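Long-range contact in pyruvate formate-lyase 2 (Archaeoglobus fulgidus, PDB 2F3O), which is a glycyl radical enzyme of unknown function that probably acts as a lyase: residues Gly688-Leu700 and Gly719-Asp731. Residues are numbered along the deposited sequence; the frame is centred on the assembly and turned at random.
Sequences GASLTINLSSDVL and GVMHVQFNILKED
With its CG set between the backbone N and the carbonyl carbon (chi1 61°) and the chain extended beyond, Q724 carries its amide across to T692, while H722, CG roughly opposite its own N (chi1 152°), swings its ring against the backbone of S690 and L691. Both belong to a beta-alpha-beta crossover: parallel neighbours 692-696 and 722-728, joined through helix 704-717, illustrate how a strand pair can turn an apolar face to helices 670-677 and 704-717 and a polar one to R749. The ladder itself is regular; I693 N donates to Q724 O at 2.8 Å, and N726 N returns to I693 O at 3.0 Å. On the apolar face, the F725 ring lies alongside I693, its CD2 3.7 Å from I693 CB; L700, from the turn after the strand, meets I727 CD1 with its CD2, tip to tip at 3.8 Å. F725 and I727 also rest on the crossover helix, whereas I693 and L695 pack against helix 670-677. On the polar face, Q724 NE2 donates to T692 OG1 at 3.0 Å. Q724 OE1 accepts from R749 NE and N726 OD1 from R749 N, joining this face to the end of strand 747-749, three residues before G752, the predicted radical site. N726 ND2 donates to N694 OD1 at 3.1 Å from above the carbonyl plane, the amides turned 54° apart. Replacing N694 with alanine would probably cost N726 ND2 this acceptor and open a gap beside N726 CB, though the bond to R749 would remain. At the entrance to the ladder, L691 N donates to H722 ND1 at 3.1 Å, lying at the ring's edge in its plane.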
ATOM      1  N   GLY A 688      -0.209  16.067  27.402  1.00 46.66           N
ATOM      2  CA  GLY A 688       0.213  16.719  28.650  1.00 47.14           C
ATOM      3  C   GLY A 688      -0.875  17.407  29.459  1.00 47.45           C
ATOM      4  O   GLY A 688      -1.961  17.682  28.950  1.00 47.33           O
ATOM      5  N   ALA A 689      -0.575  17.687  30.723  1.00 47.99           N
ATOM      6  CA  ALA A 689      -1.503  18.419  31.591  1.00 48.77           C
ATOM      7  C   ALA A 689      -0.740  19.438  32.396  1.00 49.31           C
ATOM      8  O   ALA A 689       0.411  19.215  32.731  1.00 49.68           O
ATOM      9  CB  ALA A 689      -2.226  17.490  32.520  1.00 48.40           C
ATOM     10  N   SER A 690      -1.373  20.561  32.703  1.00 50.09           N
ATOM     11  CA  SER A 690      -0.727  21.568  33.532  1.00 50.87           C
ATOM     12  C   SER A 690      -1.382  21.718  34.900  1.00 51.36           C
ATOM     13  O   SER A 690      -2.524  22.176  35.003  1.00 51.07           O
ATOM     14  CB  SER A 690      -0.718  22.914  32.831  1.00 50.93           C
ATOM     15  OG  SER A 690      -0.452  23.956  33.745  1.00 51.17           O
ATOM     16  N   LEU A 691      -0.648  21.326  35.936  1.00 52.05           N
ATOM     17  CA  LEU A 691      -1.038  21.585  37.315  1.00 53.02           C
ATOM     18  C   LEU A 691      -0.058  22.566  37.972  1.00 54.18           C
ATOM     19  O   LEU A 691       1.132  22.257  38.113  1.00 54.38           O
ATOM     20  CB  LEU A 691      -1.097  20.286  38.114  1.00 52.63           C
ATOM     21  CG  LEU A 691      -1.349  20.421  39.609  1.00 52.13           C
ATOM     22  CD1 LEU A 691      -2.711  21.054  39.850  1.00 51.16           C
ATOM     23  CD2 LEU A 691      -1.226  19.070  40.294  1.00 52.19           C
ATOM     24  N   THR A 692      -0.560  23.738  38.370  1.00 55.18           N
ATOM     25  CA  THR A 692       0.265  24.737  39.053  1.00 56.41           C
ATOM     26  C   THR A 692      -0.125  24.890  40.509  1.00 57.41           C
ATOM     27  O   THR A 692      -1.285  25.166  40.811  1.00 57.76           O
ATOM     28  CB  THR A 692       0.069  26.094  38.440  1.00 56.19           C
ATOM     29  OG1 THR A 692       0.024  25.955  37.022  1.00 56.48           O
ATOM     30  CG2 THR A 692       1.190  27.024  38.847  1.00 56.10           C
ATOM     31  N   ILE A 693       0.837  24.738  41.410  1.00 58.61           N
ATOM     32  CA  ILE A 693       0.574  24.894  42.842  1.00 59.84           C
ATOM     33  C   ILE A 693       1.251  26.146  43.417  1.00 60.48           C
ATOM     34  O   ILE A 693       2.473  26.236  43.463  1.00 60.56           O
ATOM     35  CB  ILE A 693       0.968  23.610  43.615  1.00 60.01           C
ATOM     36  CG1 ILE A 693      -0.036  22.503  43.310  1.00 59.57           C
ATOM     37  CG2 ILE A 693       1.008  23.850  45.117  1.00 60.49           C
ATOM     38  CD1 ILE A 693      -1.463  22.962  43.486  1.00 57.97           C
ATOM     39  N   ASN A 694       0.448  27.124  43.818  1.00 61.71           N
ATOM     40  CA  ASN A 694       0.983  28.387  44.331  1.00 63.13           C
ATOM     41  C   ASN A 694       0.981  28.449  45.852  1.00 64.18           C
ATOM     42  O   ASN A 694      -0.067  28.354  46.491  1.00 64.13           O
ATOM     43  CB  ASN A 694       0.215  29.582  43.770  1.00 63.02           C
ATOM     44  CG  ASN A 694       0.475  29.799  42.309  1.00 62.88           C
ATOM     45  OD1 ASN A 694       1.167  29.014  41.671  1.00 63.00           O
ATOM     46  ND2 ASN A 694      -0.077  30.871  41.764  1.00 62.69           N
ATOM     47  N   LEU A 695       2.168  28.619  46.420  1.00 65.49           N
ATOM     48  CA  LEU A 695       2.349  28.589  47.860  1.00 66.82           C
ATOM     49  C   LEU A 695       2.932  29.905  48.368  1.00 68.37           C
ATOM     50  O   LEU A 695       3.831  30.479  47.743  1.00 68.80           O
ATOM     51  CB  LEU A 695       3.273  27.432  48.249  1.00 66.21           C
ATOM     52  CG  LEU A 695       2.661  26.036  48.260  1.00 64.93           C
ATOM     53  CD1 LEU A 695       3.745  24.997  48.403  1.00 63.59           C
ATOM     54  CD2 LEU A 695       1.653  25.911  49.385  1.00 64.70           C
ATOM     55  N   SER A 696       2.398  30.375  49.497  1.00 70.00           N
ATOM     56  CA  SER A 696       2.951  31.505  50.255  1.00 71.28           C
ATOM     57  C   SER A 696       4.292  31.083  50.846  1.00 72.02           C
ATOM     58  O   SER A 696       4.445  29.932  51.256  1.00 72.12           O
ATOM     59  CB  SER A 696       1.960  31.892  51.367  1.00 71.28           C
ATOM     60  OG  SER A 696       2.514  32.779  52.324  1.00 72.14           O
ATOM     61  N   SER A 697       5.262  31.995  50.878  1.00 73.08           N
ATOM     62  CA  SER A 697       6.598  31.669  51.408  1.00 74.45           C
ATOM     63  C   SER A 697       6.639  31.493  52.931  1.00 74.96           C
ATOM     64  O   SER A 697       7.533  30.827  53.467  1.00 74.97           O
ATOM     65  CB  SER A 697       7.654  32.700  50.961  1.00 74.75           C
ATOM     66  OG  SER A 697       7.374  34.008  51.436  1.00 75.65           O
ATOM     67  N   ASP A 698       5.669  32.094  53.615  1.00 75.75           N
ATOM     68  CA  ASP A 698       5.561  31.991  55.062  1.00 76.56           C
ATOM     69  C   ASP A 698       5.099  30.602  55.468  1.00 76.91           C
ATOM     70  O   ASP A 698       5.625  30.010  56.413  1.00 76.86           O
ATOM     71  CB  ASP A 698       4.603  33.057  55.594  1.00 76.67           C
ATOM     72  CG  ASP A 698       5.266  34.418  55.713  1.00 77.10           C
ATOM     73  OD1 ASP A 698       4.835  35.354  54.997  1.00 77.55           O
ATOM     74  OD2 ASP A 698       6.227  34.540  56.513  1.00 76.96           O
ATOM     75  N   VAL A 699       4.141  30.076  54.717  1.00 77.49           N
ATOM     76  CA  VAL A 699       3.593  28.745  54.963  1.00 78.20           C
ATOM     77  C   VAL A 699       4.653  27.626  54.826  1.00 78.55           C
ATOM     78  O   VAL A 699       4.598  26.604  55.514  1.00 78.56           O
ATOM     79  CB  VAL A 699       2.285  28.551  54.141  1.00 78.33           C
ATOM     80  CG1 VAL A 699       2.027  27.089  53.773  1.00 78.25           C
ATOM     81  CG2 VAL A 699       1.112  29.172  54.919  1.00 78.28           C
ATOM     82  N   LEU A 700       5.648  27.869  53.980  1.00 79.22           N
ATOM     83  CA  LEU A 700       6.836  27.020  53.874  1.00 79.85           C
ATOM     84  C   LEU A 700       7.639  27.066  55.170  1.00 80.45           C
ATOM     85  O   LEU A 700       7.977  26.026  55.744  1.00 80.50           O
ATOM     86  CB  LEU A 700       7.723  27.501  52.725  1.00 79.83           C
ATOM     87  CG  LEU A 700       7.514  27.013  51.288  1.00 79.57           C
ATOM     88  CD1 LEU A 700       8.184  25.682  51.112  1.00 79.37           C
ATOM     89  CD2 LEU A 700       6.049  26.927  50.879  1.00 79.34           C
ATOM     90  N   GLY A 719      -0.154   9.664  41.559  1.00 54.67           N
ATOM     91  CA  GLY A 719      -0.190   9.531  40.114  1.00 54.01           C
ATOM     92  C   GLY A 719      -0.711  10.730  39.355  1.00 53.22           C
ATOM     93  O   GLY A 719      -1.739  10.668  38.683  1.00 53.43           O
ATOM     94  N   VAL A 720      -0.004  11.834  39.448  1.00 52.61           N
ATOM     95  CA  VAL A 720      -0.368  12.985  38.649  1.00 52.03           C
ATOM     96  C   VAL A 720       0.630  13.020  37.469  1.00 51.66           C
ATOM     97  O   VAL A 720       1.640  12.319  37.503  1.00 51.63           O
ATOM     98  CB  VAL A 720      -0.401  14.244  39.550  1.00 51.95           C
ATOM     99  CG1 VAL A 720       0.885  15.057  39.459  1.00 51.70           C
ATOM    100  CG2 VAL A 720      -1.601  15.078  39.254  1.00 51.74           C
ATOM    101  N   MET A 721       0.342  13.759  36.404  1.00 51.12           N
ATOM    102  CA  MET A 721       1.265  13.763  35.270  1.00 50.58           C
ATOM    103  C   MET A 721       2.319  14.833  35.453  1.00 50.44           C
ATOM    104  O   MET A 721       3.516  14.587  35.309  1.00 50.36           O
ATOM    105  CB  MET A 721       0.531  13.989  33.944  1.00 50.68           C
ATOM    106  CG  MET A 721       1.443  13.892  32.717  1.00 50.38           C
ATOM    107  SD  MET A 721       0.577  13.858  31.129  1.00 50.13           S
ATOM    108  CE  MET A 721      -0.196  12.256  31.180  1.00 50.12           C
ATOM    109  N   HIS A 722       1.865  16.029  35.784  1.00 50.16           N
ATOM    110  CA  HIS A 722       2.760  17.158  35.852  1.00 50.21           C
ATOM    111  C   HIS A 722       2.410  18.032  37.046  1.00 50.35           C
ATOM    112  O   HIS A 722       1.244  18.192  37.368  1.00 50.69           O
ATOM    113  CB  HIS A 722       2.704  17.904  34.514  1.00 50.19           C
ATOM    114  CG  HIS A 722       3.016  19.367  34.587  1.00 50.06           C
ATOM    115  ND1 HIS A 722       2.074  20.313  34.925  1.00 49.84           N
ATOM    116  CD2 HIS A 722       4.148  20.052  34.298  1.00 49.84           C
ATOM    117  CE1 HIS A 722       2.620  21.516  34.881  1.00 49.38           C
ATOM    118  NE2 HIS A 722       3.878  21.385  34.501  1.00 49.42           N
ATOM    119  N   VAL A 723       3.421  18.562  37.725  1.00 50.20           N
ATOM    120  CA  VAL A 723       3.194  19.546  38.765  1.00 50.02           C
ATOM    121  C   VAL A 723       4.260  20.617  38.645  1.00 50.26           C
ATOM    122  O   VAL A 723       5.389  20.330  38.236  1.00 50.51           O
ATOM    123  CB  VAL A 723       3.178  18.902  40.188  1.00 50.04           C
ATOM    124  CG1 VAL A 723       4.579  18.551  40.697  1.00 49.34           C
ATOM    125  CG2 VAL A 723       2.460  19.803  41.181  1.00 49.96           C
ATOM    126  N   GLN A 724       3.898  21.857  38.951  1.00 50.32           N
ATOM    127  CA  GLN A 724       4.879  22.924  39.052  1.00 50.58           C
ATOM    128  C   GLN A 724       4.532  23.852  40.202  1.00 51.25           C
ATOM    129  O   GLN A 724       3.359  24.057  40.536  1.00 51.06           O
ATOM    130  CB  GLN A 724       4.974  23.708  37.749  1.00 50.34           C
ATOM    131  CG  GLN A 724       3.688  24.370  37.363  1.00 49.39           C
ATOM    132  CD  GLN A 724       3.832  25.220  36.152  1.00 49.36           C
ATOM    133  OE1 GLN A 724       4.807  25.111  35.405  1.00 49.00           O
ATOM    134  NE2 GLN A 724       2.857  26.087  35.933  1.00 50.14           N
ATOM    135  N   PHE A 725       5.566  24.423  40.804  1.00 52.12           N
ATOM    136  CA  PHE A 725       5.390  25.208  42.010  1.00 52.60           C
ATOM    137  C   PHE A 725       5.773  26.669  41.909  1.00 53.00           C
ATOM    138  O   PHE A 725       6.695  27.050  41.199  1.00 52.93           O
ATOM    139  CB  PHE A 725       6.222  24.605  43.113  1.00 52.71           C
ATOM    140  CG  PHE A 725       5.751  23.258  43.565  1.00 53.42           C
ATOM    141  CD1 PHE A 725       6.502  22.118  43.284  1.00 52.90           C
ATOM    142  CD2 PHE A 725       4.569  23.132  44.295  1.00 53.00           C
ATOM    143  CE1 PHE A 725       6.083  20.875  43.718  1.00 53.27           C
ATOM    144  CE2 PHE A 725       4.134  21.894  44.727  1.00 53.22           C
ATOM    145  CZ  PHE A 725       4.894  20.759  44.444  1.00 53.73           C
ATOM    146  N   ASN A 726       5.059  27.481  42.670  1.00 53.97           N
ATOM    147  CA  ASN A 726       5.397  28.880  42.857  1.00 54.63           C
ATOM    148  C   ASN A 726       5.564  29.206  44.328  1.00 55.38           C
ATOM    149  O   ASN A 726       4.691  28.898  45.141  1.00 55.23           O
ATOM    150  CB  ASN A 726       4.300  29.765  42.290  1.00 54.30           C
ATOM    151  CG  ASN A 726       4.569  30.170  40.876  1.00 53.53           C
ATOM    152  OD1 ASN A 726       5.726  30.275  40.453  1.00 51.83           O
ATOM    153  ND2 ASN A 726       3.503  30.406  40.125  1.00 52.59           N
ATOM    154  N   ILE A 727       6.687  29.827  44.662  1.00 56.51           N
ATOM    155  CA  ILE A 727       6.882  30.367  46.002  1.00 57.52           C
ATOM    156  C   ILE A 727       6.832  31.887  45.884  1.00 58.86           C
ATOM    157  O   ILE A 727       7.723  32.524  45.328  1.00 59.18           O
ATOM    158  CB  ILE A 727       8.189  29.887  46.637  1.00 56.99           C
ATOM    159  CG1 ILE A 727       8.262  28.357  46.631  1.00 56.39           C
ATOM    160  CG2 ILE A 727       8.299  30.390  48.036  1.00 56.71           C
ATOM    161  CD1 ILE A 727       7.090  27.662  47.259  1.00 55.40           C
ATOM    162  N   LEU A 728       5.745  32.460  46.370  1.00 60.34           N
ATOM    163  CA  LEU A 728       5.463  33.854  46.127  1.00 62.00           C
ATOM    164  C   LEU A 728       5.223  34.636  47.415  1.00 63.37           C
ATOM    165  O   LEU A 728       4.505  34.177  48.322  1.00 63.94           O
ATOM    166  CB  LEU A 728       4.231  33.968  45.242  1.00 62.02           C
ATOM    167  CG  LEU A 728       4.312  33.199  43.928  1.00 62.34           C
ATOM    168  CD1 LEU A 728       2.962  33.196  43.220  1.00 62.13           C
ATOM    169  CD2 LEU A 728       5.431  33.781  43.064  1.00 62.46           C
ATOM    170  N   LYS A 729       5.822  35.827  47.476  1.00 64.46           N
ATOM    171  CA  LYS A 729       5.638  36.763  48.576  1.00 65.15           C
ATOM    172  C   LYS A 729       4.717  37.837  48.043  1.00 65.79           C
ATOM    173  O   LYS A 729       5.094  38.591  47.156  1.00 65.77           O
ATOM    174  CB  LYS A 729       6.991  37.338  48.997  1.00 65.23           C
ATOM    175  CG  LYS A 729       8.090  36.276  48.970  1.00 65.38           C
ATOM    176  CD  LYS A 729       9.367  36.685  49.662  1.00 65.90           C
ATOM    177  CE  LYS A 729      10.262  35.457  49.848  1.00 67.07           C
ATOM    178  NZ  LYS A 729      11.649  35.800  50.286  1.00 67.24           N
ATOM    179  N   GLU A 730       3.503  37.876  48.579  1.00 66.84           N
ATOM    180  CA  GLU A 730       2.397  38.644  48.005  1.00 67.95           C
ATOM    181  C   GLU A 730       2.643  40.152  47.827  1.00 68.93           C
ATOM    182  O   GLU A 730       2.376  40.715  46.767  1.00 69.10           O
ATOM    183  CB  GLU A 730       1.132  38.388  48.817  1.00 67.69           C
ATOM    184  CG  GLU A 730      -0.086  39.125  48.335  1.00 67.87           C
ATOM    185  CD  GLU A 730      -1.340  38.545  48.933  1.00 68.90           C
ATOM    186  OE1 GLU A 730      -1.252  37.412  49.465  1.00 69.45           O
ATOM    187  OE2 GLU A 730      -2.396  39.213  48.877  1.00 68.32           O
ATOM    188  N   ASP A 731       3.186  40.805  48.843  1.00 70.20           N
ATOM    189  CA  ASP A 731       3.429  42.247  48.724  1.00 71.32           C
ATOM    190  C   ASP A 731       4.691  42.630  47.920  1.00 71.22           C
ATOM    191  O   ASP A 731       4.854  43.796  47.559  1.00 71.45           O
ATOM    192  CB  ASP A 731       3.366  42.964  50.088  1.00 71.68           C
ATOM    193  CG  ASP A 731       4.291  42.344  51.124  1.00 73.58           C
ATOM    194  OD1 ASP A 731       4.154  42.711  52.318  1.00 75.07           O
ATOM    195  OD2 ASP A 731       5.147  41.491  50.755  1.00 75.51           O
TER